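Local coordinates for 65 kDa virulence protein (Salmonella typhimurium, PDB 2GWM) that probably transfers ADP-ribose from NAD+ to an arginine of host actin, blocking filament assembly, the crystallised piece being its C-terminal ADP-ribosyltransferase domain, at residues 59-64 with 107-112; 126-131 with 147-152. All coordinates share one frame; numbering follows the deposited sequence.

Contact 1: residues 59-64 with 107-112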
# COMPACT_ATOMS: atom_id res chain seq x y z
N VAL A 59 10.31 -0.11 -16.55
CA VAL A 59 9.53 -1.10 -17.24
C VAL A 59 8.94 -2.16 -16.27
O VAL A 59 7.81 -2.62 -16.41
CB VAL A 59 10.41 -1.83 -18.32
CG1 VAL A 59 9.51 -2.74 -19.14
CG2 VAL A 59 11.12 -0.84 -19.22
N TYR A 60 9.75 -2.61 -15.33
CA TYR A 60 9.37 -3.57 -14.31
C TYR A 60 8.16 -3.05 -13.49
O TYR A 60 7.16 -3.72 -13.34
CB TYR A 60 10.60 -3.75 -13.46
CG TYR A 60 10.45 -4.57 -12.18
CD1 TYR A 60 9.69 -5.73 -12.13
CD2 TYR A 60 11.03 -4.10 -11.02
CE1 TYR A 60 9.56 -6.44 -10.94
CE2 TYR A 60 10.91 -4.79 -9.82
CZ TYR A 60 10.17 -5.96 -9.80
OH TYR A 60 10.06 -6.62 -8.60
N ILE A 61 8.27 -1.83 -13.01
CA ILE A 61 7.18 -1.19 -12.26
C ILE A 61 5.94 -1.11 -13.14
O ILE A 61 4.81 -1.39 -12.71
CB ILE A 61 7.61 0.21 -11.77
CG1 ILE A 61 8.64 -0.04 -10.68
CG2 ILE A 61 6.45 0.95 -11.17
CD1 ILE A 61 9.45 1.13 -10.39
N ASN A 62 6.11 -0.67 -14.38
CA ASN A 62 4.98 -0.54 -15.26
C ASN A 62 4.37 -1.89 -15.55
O ASN A 62 3.16 -1.96 -15.78
CB ASN A 62 5.42 0.14 -16.56
CG ASN A 62 5.76 1.61 -16.37
OD1 ASN A 62 5.23 2.24 -15.44
ND2 ASN A 62 6.54 2.19 -17.27
N ASP A 63 5.18 -2.96 -15.61
CA ASP A 63 4.59 -4.26 -15.82
C ASP A 63 3.68 -4.60 -14.63
O ASP A 63 2.64 -5.16 -14.82
CB ASP A 63 5.67 -5.33 -15.94
CG ASP A 63 6.14 -5.54 -17.39
OD1 ASP A 63 5.43 -5.18 -18.32
OD2 ASP A 63 7.26 -6.12 -17.53
N ILE A 64 4.19 -4.42 -13.42
CA ILE A 64 3.40 -4.72 -12.23
C ILE A 64 2.11 -3.89 -12.22
O ILE A 64 1.03 -4.47 -11.97
CB ILE A 64 4.23 -4.37 -10.96
CG1 ILE A 64 5.47 -5.28 -10.82
CG2 ILE A 64 3.31 -4.50 -9.75
CD1 ILE A 64 6.46 -4.72 -9.88
N LYS A 107 3.51 7.63 -3.00
CA LYS A 107 4.37 7.34 -4.16
C LYS A 107 4.57 5.88 -4.51
O LYS A 107 5.01 5.56 -5.59
CB LYS A 107 5.72 7.99 -3.96
CG LYS A 107 5.59 9.53 -3.99
CD LYS A 107 6.96 10.16 -3.96
CE LYS A 107 6.86 11.66 -3.75
NZ LYS A 107 6.39 12.46 -4.97
N ALA A 108 4.30 5.02 -3.57
CA ALA A 108 4.51 3.60 -3.68
C ALA A 108 3.20 2.92 -4.10
O ALA A 108 2.11 3.51 -4.06
CB ALA A 108 4.96 3.06 -2.32
N PHE A 109 3.27 1.61 -4.38
CA PHE A 109 2.06 0.81 -4.44
C PHE A 109 1.45 0.87 -3.03
O PHE A 109 2.19 0.87 -2.04
CB PHE A 109 2.38 -0.60 -4.84
CG PHE A 109 2.72 -0.78 -6.30
CD1 PHE A 109 1.75 -1.12 -7.20
CD2 PHE A 109 3.99 -0.57 -6.77
CE1 PHE A 109 2.06 -1.32 -8.53
CE2 PHE A 109 4.30 -0.73 -8.11
CZ PHE A 109 3.33 -1.04 -8.97
N MET A 110 0.15 0.93 -2.96
CA MET A 110 -0.56 1.09 -1.66
C MET A 110 -1.40 -0.16 -1.40
O MET A 110 -2.30 -0.46 -2.15
CB MET A 110 -1.41 2.35 -1.62
CG MET A 110 -2.03 2.58 -0.22
SD MET A 110 -3.09 4.04 -0.26
CE MET A 110 -4.56 3.50 -1.03
N SER A 111 -1.05 -0.91 -0.35
CA SER A 111 -1.76 -2.12 -0.00
C SER A 111 -2.82 -1.84 1.08
O SER A 111 -2.53 -1.16 2.05
CB SER A 111 -0.78 -3.14 0.54
OG SER A 111 -1.43 -4.31 0.93
N THR A 112 -3.99 -2.40 0.87
CA THR A 112 -5.14 -2.20 1.77
C THR A 112 -5.93 -3.52 1.83
O THR A 112 -5.68 -4.42 1.05
CB THR A 112 -6.10 -1.10 1.27
OG1 THR A 112 -6.82 -1.54 0.10
CG2 THR A 112 -5.39 0.18 1.01

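Contact 2: residues 126-131 with 147-152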
# COMPACT_ATOMS: atom_id res chain seq x y z
N ILE A 126 -10.41 4.11 4.73
CA ILE A 126 -10.20 4.73 3.41
C ILE A 126 -11.38 4.57 2.50
O ILE A 126 -11.63 3.47 2.00
CB ILE A 126 -8.94 4.14 2.74
CG1 ILE A 126 -7.71 4.26 3.62
CG2 ILE A 126 -8.69 4.84 1.41
CD1 ILE A 126 -6.50 3.55 3.06
N TYR A 127 -12.12 5.65 2.30
CA TYR A 127 -13.27 5.62 1.42
C TYR A 127 -12.86 5.71 -0.03
O TYR A 127 -11.96 6.46 -0.38
CB TYR A 127 -14.22 6.76 1.76
CG TYR A 127 -14.84 6.55 3.15
CD1 TYR A 127 -15.76 5.52 3.36
CD2 TYR A 127 -14.44 7.31 4.25
CE1 TYR A 127 -16.36 5.34 4.58
CE2 TYR A 127 -15.00 7.10 5.50
CZ TYR A 127 -15.95 6.09 5.68
OH TYR A 127 -16.50 5.92 6.95
N LEU A 128 -13.60 5.02 -0.87
CA LEU A 128 -13.31 4.94 -2.28
C LEU A 128 -14.49 5.37 -3.07
O LEU A 128 -15.60 5.08 -2.69
CB LEU A 128 -13.02 3.49 -2.68
CG LEU A 128 -11.86 2.86 -1.91
CD1 LEU A 128 -11.71 1.41 -2.38
CD2 LEU A 128 -10.53 3.62 -2.03
N GLU A 129 -14.27 6.10 -4.15
CA GLU A 129 -15.34 6.43 -5.10
C GLU A 129 -15.24 5.53 -6.32
O GLU A 129 -14.20 4.96 -6.59
CB GLU A 129 -15.24 7.89 -5.54
CG GLU A 129 -15.51 8.90 -4.47
CD GLU A 129 -16.81 8.65 -3.76
OE1 GLU A 129 -17.84 8.53 -4.48
OE2 GLU A 129 -16.81 8.55 -2.50
N LYS A 130 -16.34 5.41 -7.05
CA LYS A 130 -16.43 4.46 -8.17
C LYS A 130 -15.39 4.80 -9.18
O LYS A 130 -15.15 5.95 -9.43
CB LYS A 130 -17.79 4.53 -8.82
CG LYS A 130 -18.91 3.91 -8.07
CD LYS A 130 -20.19 4.18 -8.87
CE LYS A 130 -21.48 4.04 -8.10
NZ LYS A 130 -22.65 4.39 -8.96
N GLY A 131 -14.70 3.79 -9.71
CA GLY A 131 -13.73 4.00 -10.80
C GLY A 131 -12.30 4.16 -10.35
O GLY A 131 -11.40 4.48 -11.13
N ALA A 147 -7.66 -11.12 1.90
CA ALA A 147 -8.06 -10.18 0.89
C ALA A 147 -7.16 -8.98 0.89
O ALA A 147 -6.78 -8.45 1.92
CB ALA A 147 -9.51 -9.75 1.06
N GLU A 148 -6.80 -8.56 -0.33
CA GLU A 148 -5.93 -7.39 -0.48
C GLU A 148 -6.40 -6.63 -1.67
O GLU A 148 -6.51 -7.21 -2.76
CB GLU A 148 -4.50 -7.85 -0.64
CG GLU A 148 -3.52 -6.71 -0.77
CD GLU A 148 -2.07 -7.17 -0.73
OE1 GLU A 148 -1.80 -8.41 -0.76
OE2 GLU A 148 -1.22 -6.25 -0.71
N MET A 149 -6.60 -5.34 -1.49
CA MET A 149 -6.83 -4.42 -2.59
C MET A 149 -5.56 -3.58 -2.73
O MET A 149 -5.15 -2.88 -1.79
CB MET A 149 -7.98 -3.47 -2.28
CG MET A 149 -8.04 -2.39 -3.30
SD MET A 149 -9.64 -1.67 -3.51
CE MET A 149 -9.93 -2.94 -4.61
N LEU A 150 -4.88 -3.71 -3.87
CA LEU A 150 -3.63 -3.02 -4.11
C LEU A 150 -3.92 -1.88 -5.08
O LEU A 150 -4.70 -2.01 -6.02
CB LEU A 150 -2.61 -4.00 -4.74
CG LEU A 150 -1.21 -3.43 -4.87
CD1 LEU A 150 -0.55 -3.28 -3.59
CD2 LEU A 150 -0.38 -4.39 -5.73
N PHE A 151 -3.28 -0.74 -4.82
CA PHE A 151 -3.33 0.44 -5.64
C PHE A 151 -1.98 0.69 -6.26
O PHE A 151 -0.97 0.50 -5.62
CB PHE A 151 -3.71 1.65 -4.75
CG PHE A 151 -5.13 1.63 -4.24
CD1 PHE A 151 -6.13 2.34 -4.85
CD2 PHE A 151 -5.46 0.85 -3.16
CE1 PHE A 151 -7.43 2.32 -4.38
CE2 PHE A 151 -6.73 0.81 -2.70
CZ PHE A 151 -7.71 1.54 -3.31
N PRO A 152 -1.97 1.17 -7.50
CA PRO A 152 -0.69 1.52 -8.10
C PRO A 152 -0.13 2.78 -7.52
O PRO A 152 -0.79 3.48 -6.74
CB PRO A 152 -1.05 1.73 -9.58
CG PRO A 152 -2.44 2.26 -9.54
CD PRO A 152 -3.08 1.47 -8.38

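Contact 1: residues 59-64 with 107-112
F109 drives the end of its ring against I61 and I64 of helix 50-69, and those two isoleucines make up the helix side of the contact. The shortest approach is by the methyl branch of I64: CG2 lies 3.5 Å from F109 CZ and almost as near CE1, meeting that end of the ring on a slant. I64 CB backs it up, 4.0 Å from the same CZ. I61 sits one turn earlier and touches more loosely, its CG2 4.1 Å from F109 CE2. The carbonyl oxygen of I61 also comes up near the plane of the ring, at its edge, with I61 O 4.0 Å from F109 CZ; there it faces ring hydrogens, which should be mildly favourable.

The torsions account for this division of labour. With CG1 beside its own backbone N (chi1 -65°), I64 turns CG2 to the phenylalanine and sends its longer branch back along the helix, where I64 CD1 lies over one face of the Y60 ring, toward its rim, 3.7 Å above the plane. A single isoleucine thus ties F109 to the aromatic packing inside the helical layer.

Further out, Y11 of helix 3-24 meets the F109 ring with the planes at about 45°, and P153 touches it too. Elsewhere on the helix, D63 is hydrogen-bonded to Q4 and Y42, which fasten helix 50-69 to its neighbours. Past F109 the chain enters strand 110-112, where the carbonyl oxygen of S111 accepts a hydrogen bond from R81. F109 thus packs between the N-terminal helices and the strand carrying S111, the predicted serine of the Arg-Ser-Glu signature (with R81 and E148) that defines this class of ADP-ribosyltransferases; S111 opens a Ser-Thr-Ser motif.

Contact 2: residues 126-131 with 147-152
The F151 ring receives the forked end of L128 at its CZ corner, with L128 CD2 3.7 Å from F151 CZ in a slanting approach. The second methyl is not far behind, L128 CD1 being 4.1 Å from the same carbon. Elsewhere around the ring, M110 and T112 of strand 110-112 supply further packing.

L128 and F151 point at each other from the two sheets, whereas L128 and M149 meet tip to tip: L128 CD1 reaches M149 SD at 3.9 Å. The methionine runs out extended from the strand, CG anti to the backbone N (chi1 170°), and bends only at its last torsion, with the sulfur up against the leucine methyl. One leucine fork therefore touches both M149 and F151, two residues apart on strand 149-151.

V79 and V198 also pack on L128, from strands 78-83 and 192-198, and V79 touches M149 as well. Every side-chain group that meets across this contact is apolar and buried. Dispersion and the exclusion of water are therefore what the contact offers, and the fit of the side chains matters more than any directed bond in joining the five-stranded sheet to the small three-stranded one across the core of the transferase fold.

In the fold
The two contacts bring different parts of the fold to the small antiparallel sheet, their centres 14 Å apart: contact 1 brings in the N-terminal helices, contact 2 the five-stranded sheet. Strands 110-112 and 149-151 are neighbours, held by T112 O and M149 N at 2.9 Å. F109 of contact 1 also packs on the strand of contact 2, with F109 CD1 3.5 Å from F151 O. At the same seam S111 OG and E148 OE2 are 2.6 Å apart, a probable hydrogen bond between two predicted active-site residues. R81, the third, lies about 9 Å from both F109 and F151, measured between side chains. The hydrophobic contacts thus probably back the presumed NAD+ site.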